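Local coordinates for protein putative nucleotidyltransferase TM1012 (Thermotoga maritima, PDB 4HX0) that probably transfers nucleotidyl groups, as a putative member of the polymerase beta-like nucleotidyltransferase superfamily related to aminoglycoside adenylyltransferases, its substrate not being established, at residues A[13-18]-A[126-131]; A[19-24]-A[65-70]; A[25-30]-A[51-56]; A[114-119]-A[131-136]. All coordinates share one frame; numbering follows the deposited sequence. Where two conformers were deposited one is given.

Interaction 1 of 4, residues A[13-18]-A[126-131]; sequences RVLRKI and HGMKIP. With BU1 (1,4-butanediol), chain J; BU1 (1,4-butanediol), chain P.
Arg16 and Met128 run across each other at a slant, the thioether lying against the root of the arginine while the arginine's tip reaches past it to the loop. Met128 SD sits 3.4 Å from Arg16 CA, and further out Met128 CG rests over one face of the Arg16 guanidinium, displaced toward its rim. With CG anti to the backbone N (chi1 -180°) and a bend at chi3, the arginine carries its end to the carbonyl of His126. Both terminal nitrogens grip that single oxygen, Arg16 NH1 at 2.8 Å from His126 O and Arg16 NH2 at a short 2.5 Å whose exact length is doubtful; the acceptor lies close to the guanidinium plane, and the donors lie in the carbonyl plane. Helix 9-22 here packs across the two-stranded antiparallel hairpin 120-133, with an angle of 85° between the axes of its 13-18 segment and strand 128-131, and the fork of Arg16 ties the helix to the hairpin's turn. Deeper in, Leu15 and Ile130 meet tip to tip, Leu15 CG lying 3.8 Å from Ile130 CD1. The methyl end of Met128, folded round at chi3 (-78°), brings CE to 3.9 Å from Leu15 CD2. Arg16 NH1 also bonds to a methylpentanediol, probably from the crystallisation liquor.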
# COMPACT_ATOMS: atom_id res chain seq x y z
N ARG A 13 14.39 0.98 -8.65
CA ARG A 13 15.42 1.76 -8.00
C ARG A 13 14.93 2.33 -6.68
O ARG A 13 15.62 2.26 -5.68
CB ARG A 13 15.89 2.88 -8.92
CG ARG A 13 16.74 2.40 -10.08
CD ARG A 13 17.55 3.55 -10.66
NE ARG A 13 16.72 4.59 -11.24
CZ ARG A 13 16.26 4.59 -12.49
NH1 ARG A 13 16.54 3.58 -13.32
NH2 ARG A 13 15.52 5.60 -12.91
N VAL A 14 13.72 2.87 -6.69
CA VAL A 14 13.15 3.44 -5.47
C VAL A 14 12.82 2.32 -4.50
O VAL A 14 13.07 2.42 -3.31
CB VAL A 14 11.94 4.33 -5.78
CG1 VAL A 14 11.24 4.72 -4.48
CG2 VAL A 14 12.41 5.53 -6.57
N LEU A 15 12.29 1.22 -5.02
CA LEU A 15 12.06 0.06 -4.16
C LEU A 15 13.35 -0.39 -3.46
O LEU A 15 13.31 -0.76 -2.30
CB LEU A 15 11.45 -1.08 -4.97
CG LEU A 15 11.10 -2.35 -4.19
CD1 LEU A 15 10.07 -2.08 -3.09
CD2 LEU A 15 10.57 -3.38 -5.17
N ARG A 16 14.47 -0.36 -4.17
CA ARG A 16 15.74 -0.75 -3.57
C ARG A 16 16.12 0.22 -2.44
O ARG A 16 16.58 -0.21 -1.38
CB ARG A 16 16.85 -0.85 -4.62
CG ARG A 16 18.21 -1.25 -4.04
CD ARG A 16 19.10 -1.88 -5.10
NE ARG A 16 19.43 -3.27 -4.77
CZ ARG A 16 19.00 -4.34 -5.43
NH1 ARG A 16 18.19 -4.21 -6.48
NH2 ARG A 16 19.38 -5.54 -5.03
N LYS A 17 15.91 1.51 -2.69
CA LYS A 17 16.17 2.55 -1.70
C LYS A 17 15.32 2.34 -0.46
O LYS A 17 15.81 2.47 0.66
CB LYS A 17 15.94 3.93 -2.31
CG LYS A 17 17.09 4.35 -3.20
CD LYS A 17 16.89 5.74 -3.80
CE LYS A 17 18.17 6.19 -4.50
NZ LYS A 17 18.02 7.59 -4.97
N ILE A 18 14.07 1.91 -0.67
CA ILE A 18 13.17 1.67 0.44
C ILE A 18 13.59 0.40 1.19
O ILE A 18 13.77 0.40 2.40
CB ILE A 18 11.71 1.53 -0.02
CG1 ILE A 18 11.18 2.87 -0.50
CG2 ILE A 18 10.85 0.98 1.12
CD1 ILE A 18 9.99 2.77 -1.46
N HIS A 126 15.37 -9.00 -7.86
CA HIS A 126 16.55 -8.14 -8.04
C HIS A 126 17.42 -8.08 -6.83
O HIS A 126 17.86 -7.00 -6.45
CB HIS A 126 16.12 -6.74 -8.43
CG HIS A 126 15.41 -6.68 -9.75
ND1 HIS A 126 14.09 -6.96 -9.88
CD2 HIS A 126 15.88 -6.42 -11.04
CE1 HIS A 126 13.73 -6.85 -11.16
NE2 HIS A 126 14.82 -6.51 -11.87
N GLY A 127 17.65 -9.22 -6.21
CA GLY A 127 18.48 -9.29 -5.01
C GLY A 127 17.82 -8.76 -3.75
O GLY A 127 18.49 -8.54 -2.74
N MET A 128 16.50 -8.53 -3.80
CA MET A 128 15.79 -7.99 -2.65
C MET A 128 14.74 -8.98 -2.22
O MET A 128 14.18 -9.69 -3.05
CB MET A 128 15.11 -6.67 -3.02
CG MET A 128 16.04 -5.59 -3.52
SD MET A 128 15.12 -4.08 -3.79
CE MET A 128 14.31 -4.41 -5.35
N LYS A 129 14.48 -9.05 -0.93
CA LYS A 129 13.44 -9.90 -0.40
C LYS A 129 12.34 -8.93 0.02
O LYS A 129 12.39 -8.36 1.09
CB LYS A 129 14.00 -10.67 0.79
CG LYS A 129 13.07 -11.65 1.46
CD LYS A 129 13.73 -12.15 2.74
CE LYS A 129 12.71 -12.71 3.72
NZ LYS A 129 13.10 -12.51 5.15
N ILE A 130 11.38 -8.71 -0.87
CA ILE A 130 10.40 -7.65 -0.69
C ILE A 130 9.11 -8.22 -0.09
O ILE A 130 8.56 -9.19 -0.64
CB ILE A 130 10.08 -6.99 -2.05
CG1 ILE A 130 11.36 -6.40 -2.67
CG2 ILE A 130 8.96 -5.96 -1.91
CD1 ILE A 130 11.94 -5.23 -1.91
N PRO A 131 8.65 -7.64 1.04
CA PRO A 131 7.38 -8.10 1.59
C PRO A 131 6.25 -7.49 0.79
O PRO A 131 6.26 -6.30 0.51
CB PRO A 131 7.37 -7.51 3.00
CG PRO A 131 8.28 -6.32 2.94
CD PRO A 131 9.30 -6.61 1.87
C1 BU1 J . 18.04 6.79 -0.49
C2 BU1 J . 19.01 7.96 -0.60
C3 BU1 J . 19.02 8.45 -2.04
C4 BU1 J . 18.71 9.94 -2.16
O5 BU1 J . 18.47 5.90 0.54
O6 BU1 J . 17.87 10.14 -3.31
C1 BU1 P . 12.27 -5.49 7.16
C2 BU1 P . 12.36 -5.33 5.64
C3 BU1 P . 11.91 -6.61 4.96
C4 BU1 P . 12.86 -7.07 3.86
O5 BU1 P . 11.52 -4.43 7.78
O6 BU1 P . 12.79 -8.51 3.80

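Interaction 2 of 4, residues A[19-24]-A[65-70]; sequences YDRLKN and FSEFVS. With BU1 (1,4-butanediol), chain P; BU1 (1,4-butanediol), chain J.
Arg21 leaves the last turns of helix 9-22 and passes Phe65 on its way to Glu67. Its CB lies 3.6 Å from Phe65 CZ, and CD is 3.8 Å from Phe65 CE1, so the aliphatic part runs obliquely past the ring. The chain is extended from CG to NE, which carries the guanidinium beyond the phenyl group; the two planes are nearly parallel, 2° apart. NE gives a hydrogen bond to O5 of one butanediol. At the tip, Arg21 NH1 meets Glu67 OE2 at 2.8 Å and Arg21 NH2 meets Glu67 OE1 at 2.7 Å, a two-pronged, end-on salt bridge. Both carboxylate oxygens lie near the guanidinium plane, but the carboxylate is turned 42° against it and is therefore approached from above its own plane. The edge of the Phe68 ring comes over one guanidinium face, with Phe68 CE2 3.4 Å from Arg21 NH2. Beside this polar end, Leu22 CD2 approaches the edge of Phe65 at CE2, 3.6 Å away, and joins the helix to the corner between helix 55-64 and strand 69-77. Arg21 NH1 also bonds to Ile64 O at the end of helix 55-64. Partners on all three nitrogens fix the rotation of the guanidinium, and its charge probably favours an ionised Glu67.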
# COMPACT_ATOMS: atom_id res chain seq x y z
N TYR A 19 13.77 -0.67 0.42
CA TYR A 19 14.25 -1.93 0.94
C TYR A 19 15.54 -1.78 1.72
O TYR A 19 15.66 -2.31 2.81
CB TYR A 19 14.45 -2.90 -0.22
CG TYR A 19 15.07 -4.20 0.17
CD1 TYR A 19 14.33 -5.15 0.87
CD2 TYR A 19 16.39 -4.50 -0.17
CE1 TYR A 19 14.89 -6.37 1.22
CE2 TYR A 19 16.95 -5.72 0.18
CZ TYR A 19 16.19 -6.64 0.89
OH TYR A 19 16.70 -7.86 1.26
N ASP A 20 16.50 -1.05 1.18
CA ASP A 20 17.77 -0.89 1.90
C ASP A 20 17.62 -0.25 3.28
O ASP A 20 18.33 -0.59 4.19
CB ASP A 20 18.79 -0.15 1.05
CG ASP A 20 19.41 -1.04 -0.03
OD1 ASP A 20 19.28 -2.29 0.02
OD2 ASP A 20 20.01 -0.49 -0.95
N ARG A 21 16.66 0.66 3.44
CA ARG A 21 16.50 1.28 4.74
C ARG A 21 15.58 0.52 5.67
O ARG A 21 15.55 0.81 6.87
CB ARG A 21 15.99 2.70 4.59
CG ARG A 21 16.97 3.58 3.88
CD ARG A 21 16.71 5.01 4.30
NE ARG A 21 17.43 5.87 3.40
CZ ARG A 21 17.40 7.18 3.46
NH1 ARG A 21 16.65 7.80 4.38
NH2 ARG A 21 18.10 7.87 2.59
N LEU A 22 14.77 -0.38 5.12
CA LEU A 22 13.82 -1.09 5.97
C LEU A 22 14.27 -2.49 6.27
O LEU A 22 13.90 -3.03 7.29
CB LEU A 22 12.43 -1.13 5.34
CG LEU A 22 11.75 0.23 5.19
CD1 LEU A 22 10.37 0.07 4.58
CD2 LEU A 22 11.65 0.89 6.56
N LYS A 23 15.08 -3.06 5.37
CA LYS A 23 15.42 -4.48 5.43
C LYS A 23 15.89 -4.92 6.80
O LYS A 23 15.52 -5.98 7.28
CB LYS A 23 16.43 -4.90 4.34
CG LYS A 23 17.77 -4.21 4.37
CD LYS A 23 18.60 -4.62 3.16
CE LYS A 23 20.03 -4.12 3.27
NZ LYS A 23 20.74 -4.29 1.98
N ASN A 24 16.70 -4.10 7.44
CA ASN A 24 17.15 -4.51 8.75
C ASN A 24 16.62 -3.61 9.87
O ASN A 24 17.30 -3.30 10.86
CB ASN A 24 18.66 -4.77 8.73
CG ASN A 24 19.03 -6.00 7.91
OD1 ASN A 24 18.68 -7.13 8.25
ND2 ASN A 24 19.73 -5.78 6.81
N PHE A 65 12.71 7.57 6.60
CA PHE A 65 12.79 8.25 5.30
C PHE A 65 12.49 9.74 5.44
O PHE A 65 11.96 10.37 4.51
CB PHE A 65 11.80 7.61 4.32
CG PHE A 65 12.13 6.18 4.00
CD1 PHE A 65 12.98 5.87 2.94
CD2 PHE A 65 11.58 5.15 4.74
CE1 PHE A 65 13.28 4.55 2.66
CE2 PHE A 65 11.86 3.83 4.45
CZ PHE A 65 12.71 3.53 3.40
N SER A 66 12.85 10.31 6.58
CA SER A 66 12.48 11.68 6.92
C SER A 66 12.82 12.69 5.82
O SER A 66 12.02 13.58 5.52
CB SER A 66 13.12 12.09 8.25
OG SER A 66 14.52 11.97 8.18
N GLU A 67 13.99 12.55 5.20
CA GLU A 67 14.40 13.49 4.15
C GLU A 67 13.49 13.46 2.90
O GLU A 67 13.50 14.41 2.12
CB GLU A 67 15.87 13.29 3.78
CG GLU A 67 16.15 12.04 2.97
CD GLU A 67 16.67 10.89 3.83
OE1 GLU A 67 17.76 10.38 3.46
OE2 GLU A 67 16.01 10.53 4.85
N PHE A 68 12.70 12.39 2.74
CA PHE A 68 11.83 12.21 1.57
C PHE A 68 10.36 12.51 1.84
O PHE A 68 9.55 12.42 0.94
CB PHE A 68 11.91 10.77 1.08
CG PHE A 68 13.28 10.35 0.72
CD1 PHE A 68 13.91 10.90 -0.38
CD2 PHE A 68 13.96 9.43 1.51
CE1 PHE A 68 15.20 10.52 -0.72
CE2 PHE A 68 15.25 9.04 1.18
CZ PHE A 68 15.87 9.60 0.07
N VAL A 69 10.04 12.85 3.08
CA VAL A 69 8.65 13.02 3.48
C VAL A 69 8.07 14.26 2.80
O VAL A 69 8.57 15.37 2.99
CB VAL A 69 8.48 13.13 5.01
CG1 VAL A 69 7.03 13.36 5.39
CG2 VAL A 69 9.01 11.87 5.70
N SER A 70 7.02 14.03 2.02
CA SER A 70 6.30 15.09 1.35
C SER A 70 4.99 15.41 2.06
O SER A 70 4.48 16.52 1.96
CB SER A 70 6.03 14.71 -0.11
OG SER A 70 5.41 13.44 -0.18
C1 BU1 P . 12.27 -5.49 7.16
C2 BU1 P . 12.36 -5.33 5.64
C3 BU1 P . 11.91 -6.61 4.96
C4 BU1 P . 12.86 -7.07 3.86
O5 BU1 P . 11.52 -4.43 7.78
O6 BU1 P . 12.79 -8.51 3.80
C1 BU1 J . 18.04 6.79 -0.49
C2 BU1 J . 19.01 7.96 -0.60
C3 BU1 J . 19.02 8.45 -2.04
C4 BU1 J . 18.71 9.94 -2.16
O5 BU1 J . 18.47 5.90 0.54
O6 BU1 J . 17.87 10.14 -3.31

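Interaction 3 of 4, residues A[25-30]-A[51-56]; sequences EKVNWV and IQTDEE. With BU1 (1,4-butanediol), chain P.
Val30 and Gln52 form a hydrogen-bonded antiparallel pair, each backbone N donating to the other's carbonyl: Val30 N to Gln52 O at 2.8 Å and Gln52 N to Val30 O at 2.9 Å. Next to this pair a CA-H...O contact runs from Trp29 CA to Gln52 O at 3.3 Å.

Beyond this pair, side chains supply the hydrogen bonds. Thr53 OG1, held anti to its own backbone N (chi1 180°), donates to Asn28 O at 2.5 Å, reaching the oxygen from above the carbonyl plane. Asn28 ND2 makes a weak bond of 3.3 Å to Asp54 OD2, with amide and carboxylate planes 82° apart, while Asn28 OD1 is taken by Lys120 NZ. Asp54 is the N-cap of helix 55-64: its OD1 accepts from Gly57 N and also from a water that bridges back to Asn28 N.

The pairing joins the outermost strand 29-32 to strand 49-53 in the mixed five-stranded sheet, consistent with the central sheet of a polymerase beta-like nucleotidyltransferase domain.

Apolar contacts fall on the two faces of this sheet. On that of Trp29, Ile51 CD1 comes to the edge of the indole, 3.9 Å from Trp29 CE3. On the other face Val30 and Gln52 lie side by side, pointing the same way, with Val30 CG2 3.8 Å from Gln52 CB, and Leu133 of strand 128-133 packs on both.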
# COMPACT_ATOMS: atom_id res chain seq x y z
N GLU A 25 15.36 -3.22 9.68
CA GLU A 25 14.57 -2.59 10.73
C GLU A 25 13.40 -3.46 11.21
O GLU A 25 12.97 -4.38 10.53
CB GLU A 25 14.08 -1.20 10.30
CG GLU A 25 15.18 -0.26 9.80
CD GLU A 25 16.44 -0.28 10.65
OE1 GLU A 25 16.34 -0.33 11.89
OE2 GLU A 25 17.54 -0.27 10.05
N LYS A 26 12.85 -3.19 12.39
CA LYS A 26 11.79 -4.09 12.89
C LYS A 26 10.38 -3.73 12.40
O LYS A 26 9.37 -4.02 13.05
CB LYS A 26 11.87 -4.28 14.41
CG LYS A 26 13.10 -5.06 14.85
CD LYS A 26 13.25 -6.38 14.10
CE LYS A 26 14.66 -6.92 14.22
NZ LYS A 26 14.89 -8.14 13.39
N VAL A 27 10.33 -3.12 11.22
CA VAL A 27 9.12 -2.55 10.65
C VAL A 27 8.32 -3.63 9.94
O VAL A 27 8.85 -4.42 9.13
CB VAL A 27 9.42 -1.36 9.71
CG1 VAL A 27 8.13 -0.78 9.14
CG2 VAL A 27 10.17 -0.27 10.46
N ASN A 28 7.04 -3.66 10.28
CA ASN A 28 6.08 -4.55 9.68
C ASN A 28 5.49 -3.82 8.50
O ASN A 28 4.59 -3.01 8.67
CB ASN A 28 5.02 -4.85 10.74
CG ASN A 28 3.84 -5.63 10.20
OD1 ASN A 28 3.96 -6.35 9.22
ND2 ASN A 28 2.67 -5.44 10.83
N TRP A 29 6.02 -4.10 7.30
CA TRP A 29 5.60 -3.41 6.12
C TRP A 29 5.43 -4.36 4.97
O TRP A 29 5.98 -5.46 4.94
CB TRP A 29 6.58 -2.29 5.76
CG TRP A 29 7.92 -2.79 5.32
CD1 TRP A 29 8.91 -3.40 6.10
CD2 TRP A 29 8.47 -2.79 3.96
NE1 TRP A 29 9.98 -3.74 5.33
CE2 TRP A 29 9.79 -3.39 4.05
CE3 TRP A 29 8.00 -2.34 2.72
CZ2 TRP A 29 10.61 -3.56 2.92
CZ3 TRP A 29 8.84 -2.49 1.61
CH2 TRP A 29 10.11 -3.08 1.70
N VAL A 30 4.64 -3.92 4.01
CA VAL A 30 4.43 -4.67 2.78
C VAL A 30 4.24 -3.65 1.69
O VAL A 30 3.73 -2.56 1.93
CB VAL A 30 3.16 -5.55 2.81
CG1 VAL A 30 3.38 -6.81 3.62
CG2 VAL A 30 1.96 -4.77 3.32
N ILE A 51 3.06 1.58 0.42
CA ILE A 51 3.58 0.79 1.50
C ILE A 51 2.50 0.75 2.55
O ILE A 51 2.02 1.78 3.01
CB ILE A 51 4.88 1.39 2.09
CG1 ILE A 51 5.98 1.53 1.02
CG2 ILE A 51 5.36 0.57 3.28
CD1 ILE A 51 6.33 0.24 0.29
N GLN A 52 2.08 -0.45 2.91
CA GLN A 52 1.14 -0.59 3.97
C GLN A 52 1.90 -1.17 5.16
O GLN A 52 2.83 -1.97 5.02
CB GLN A 52 0.01 -1.51 3.53
CG GLN A 52 -0.99 -1.82 4.62
CD GLN A 52 -2.22 -2.51 4.07
OE1 GLN A 52 -2.38 -2.61 2.85
NE2 GLN A 52 -3.09 -2.99 4.95
N THR A 53 1.52 -0.73 6.35
CA THR A 53 2.26 -1.11 7.52
C THR A 53 1.28 -1.01 8.67
O THR A 53 0.08 -0.87 8.46
CB THR A 53 3.48 -0.17 7.68
OG1 THR A 53 4.23 -0.53 8.84
CG2 THR A 53 3.04 1.31 7.75
N ASP A 54 1.77 -1.10 9.89
CA ASP A 54 0.86 -0.95 11.00
C ASP A 54 0.98 0.47 11.48
O ASP A 54 1.69 1.27 10.88
CB ASP A 54 1.11 -2.01 12.07
CG ASP A 54 2.57 -2.10 12.48
OD1 ASP A 54 3.35 -1.17 12.20
OD2 ASP A 54 2.95 -3.12 13.11
N GLU A 55 0.27 0.84 12.54
CA GLU A 55 0.33 2.21 13.00
C GLU A 55 1.77 2.64 13.33
O GLU A 55 2.24 3.67 12.85
CB GLU A 55 -0.57 2.38 14.23
CG GLU A 55 -0.48 3.77 14.80
CD GLU A 55 -1.53 4.00 15.87
OE1 GLU A 55 -2.43 3.14 16.01
OE2 GLU A 55 -1.44 5.04 16.54
N GLU A 56 2.47 1.84 14.11
CA GLU A 56 3.84 2.17 14.49
C GLU A 56 4.74 2.26 13.27
O GLU A 56 5.56 3.16 13.19
CB GLU A 56 4.41 1.18 15.52
CG GLU A 56 3.69 1.30 16.88
CD GLU A 56 3.56 2.76 17.34
OE1 GLU A 56 4.63 3.42 17.42
OE2 GLU A 56 2.42 3.25 17.58
C1 BU1 P . 12.27 -5.49 7.16
C2 BU1 P . 12.36 -5.33 5.64
C3 BU1 P . 11.91 -6.61 4.96
C4 BU1 P . 12.86 -7.07 3.86
O5 BU1 P . 11.52 -4.43 7.78
O6 BU1 P . 12.79 -8.51 3.80
O HOH W 1 6.06 -1.84 12.33

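Interaction 4 of 4, residues A[114-119]-A[131-136]; sequences VDLNKY and PVLSLE. With BU1 (1,4-butanediol), chain T.
Tyr119 O accepts a hydrogen bond from Ser134 N at 2.9 Å, the donor standing above the carbonyl plane, 36° out of it, and this bond joins the weakly bonded helical turn 116-119 to the point where strand 128-133 gives way to helix 135-159. The contact closes the base of the antiparallel hairpin formed by strands 120-125 and 128-133: residues 114-119 lead into its first strand, and residues 131-136 lead out of its second.

Leu133 supplies most of the apolar contact. With CG anti to the carbonyl carbon (chi1 -72°), Leu133 turns its CD2 branch toward residues 114-119, 3.6 Å from Tyr119 CB; the same methyl lies 3.8 Å from Leu116 O. Leu116 crosses Leu133 at a slant, its CD2 being 4.1 Å from Leu133 CD2. Tyr119 touches through its root while its ring leads away, to meet the ring of Tyr137 with the planes about 40° apart.

Both helical starts carry a cap. Asp115 OD1 accepts weakly from Asn117 N, and Ser134 OG accepts from Tyr137 N at the beginning of the long helix. In the first turn of that helix, Glu136 OE2 accepts a hydrogen bond of 2.7 Å from O6 of a butanediol.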
# COMPACT_ATOMS: atom_id res chain seq x y z
N VAL A 114 -5.83 -5.24 9.39
CA VAL A 114 -5.38 -6.57 9.02
C VAL A 114 -4.14 -6.99 9.81
O VAL A 114 -3.31 -6.16 10.19
CB VAL A 114 -5.14 -6.65 7.49
CG1 VAL A 114 -4.00 -5.77 7.04
CG2 VAL A 114 -4.89 -8.08 7.06
N ASP A 115 -4.04 -8.28 10.10
CA ASP A 115 -2.78 -8.85 10.50
C ASP A 115 -1.94 -8.96 9.21
O ASP A 115 -2.15 -9.84 8.40
CB ASP A 115 -3.00 -10.21 11.14
CG ASP A 115 -1.72 -10.92 11.45
OD1 ASP A 115 -0.63 -10.33 11.34
OD2 ASP A 115 -1.80 -12.09 11.83
N LEU A 116 -1.00 -8.04 9.02
CA LEU A 116 -0.21 -8.06 7.80
C LEU A 116 0.52 -9.39 7.64
O LEU A 116 0.68 -9.94 6.52
CB LEU A 116 0.80 -6.92 7.82
CG LEU A 116 0.12 -5.55 7.74
CD1 LEU A 116 1.17 -4.47 7.79
CD2 LEU A 116 -0.68 -5.46 6.45
N ASN A 117 0.91 -9.93 8.79
CA ASN A 117 1.65 -11.19 8.83
C ASN A 117 0.87 -12.44 8.46
O ASN A 117 1.45 -13.48 8.21
CB ASN A 117 2.38 -11.33 10.17
CG ASN A 117 3.56 -10.40 10.23
OD1 ASN A 117 4.32 -10.30 9.26
ND2 ASN A 117 3.71 -9.68 11.32
N LYS A 118 -0.45 -12.32 8.41
CA LYS A 118 -1.26 -13.40 7.88
C LYS A 118 -1.18 -13.49 6.36
O LYS A 118 -1.41 -14.56 5.80
CB LYS A 118 -2.70 -13.14 8.29
CG LYS A 118 -3.61 -14.33 8.30
CD LYS A 118 -4.47 -14.20 9.54
CE LYS A 118 -5.83 -14.78 9.31
NZ LYS A 118 -6.59 -14.66 10.58
N TYR A 119 -0.86 -12.37 5.69
CA TYR A 119 -0.94 -12.29 4.23
C TYR A 119 0.39 -11.98 3.57
O TYR A 119 0.52 -12.11 2.35
CB TYR A 119 -1.99 -11.27 3.80
CG TYR A 119 -3.32 -11.57 4.44
CD1 TYR A 119 -4.11 -12.60 3.96
CD2 TYR A 119 -3.75 -10.85 5.55
CE1 TYR A 119 -5.33 -12.90 4.56
CE2 TYR A 119 -4.96 -11.15 6.16
CZ TYR A 119 -5.74 -12.17 5.65
OH TYR A 119 -6.95 -12.46 6.25
N PRO A 131 8.65 -7.64 1.04
CA PRO A 131 7.38 -8.10 1.59
C PRO A 131 6.25 -7.49 0.79
O PRO A 131 6.26 -6.30 0.51
CB PRO A 131 7.37 -7.51 3.00
CG PRO A 131 8.28 -6.32 2.94
CD PRO A 131 9.30 -6.61 1.87
N VAL A 132 5.29 -8.33 0.43
CA VAL A 132 4.09 -7.90 -0.27
C VAL A 132 2.92 -8.58 0.41
O VAL A 132 3.10 -9.59 1.10
CB VAL A 132 4.10 -8.28 -1.77
CG1 VAL A 132 5.29 -7.67 -2.50
CG2 VAL A 132 4.12 -9.80 -1.97
N LEU A 133 1.73 -8.04 0.23
CA LEU A 133 0.52 -8.79 0.58
C LEU A 133 0.18 -9.73 -0.55
O LEU A 133 0.34 -9.39 -1.72
CB LEU A 133 -0.66 -7.86 0.86
CG LEU A 133 -0.52 -7.11 2.17
CD1 LEU A 133 -1.68 -6.17 2.36
CD2 LEU A 133 -0.38 -8.08 3.35
N SER A 134 -0.31 -10.91 -0.18
CA SER A 134 -0.63 -11.93 -1.18
C SER A 134 -1.54 -11.38 -2.26
O SER A 134 -2.35 -10.49 -2.01
CB SER A 134 -1.31 -13.13 -0.53
OG SER A 134 -2.59 -12.75 -0.06
N LEU A 135 -1.41 -11.93 -3.47
CA LEU A 135 -2.28 -11.58 -4.57
C LEU A 135 -3.73 -11.81 -4.18
O LEU A 135 -4.59 -11.00 -4.47
CB LEU A 135 -1.99 -12.45 -5.79
CG LEU A 135 -0.79 -12.04 -6.61
CD1 LEU A 135 -0.58 -13.06 -7.72
CD2 LEU A 135 -1.00 -10.63 -7.18
N GLU A 136 -4.00 -12.92 -3.50
CA GLU A 136 -5.35 -13.26 -3.10
C GLU A 136 -5.91 -12.13 -2.23
O GLU A 136 -7.05 -11.66 -2.40
CB GLU A 136 -5.33 -14.60 -2.36
CG GLU A 136 -5.02 -15.80 -3.26
CD GLU A 136 -3.60 -15.85 -3.81
OE1 GLU A 136 -2.64 -15.31 -3.19
OE2 GLU A 136 -3.43 -16.48 -4.90
C1 BU1 T . -4.67 -14.01 -11.28
C2 BU1 T . -4.81 -15.42 -10.71
C3 BU1 T . -5.29 -15.39 -9.26
C4 BU1 T . -4.12 -15.45 -8.29
O5 BU1 T . -3.46 -13.40 -10.82
O6 BU1 T . -4.58 -15.17 -6.96

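Interactions 3 and 4 are the buried contacts, whereas interactions 1 and 2 are only partly buried, and each is built round an arginine. Helix 9-22 serves both of the latter: residues 13-18 meet the hairpin, residues 19-24 the corner after helix 55-64. Arg16 grips a neutral carbonyl, Arg21 a carboxylate. Interaction 3 relies instead on strand pairing in the main sheet, and interaction 4 on one backbone bond with leucine packing. Strand 128-133 links interactions 1 and 4, which share Pro131; this proline also packs against Trp29 of interaction 3. Tyr19 packs on Met128 and Ile130, joining interactions 1 and 2, whereas interactions 2 and 4 do not touch.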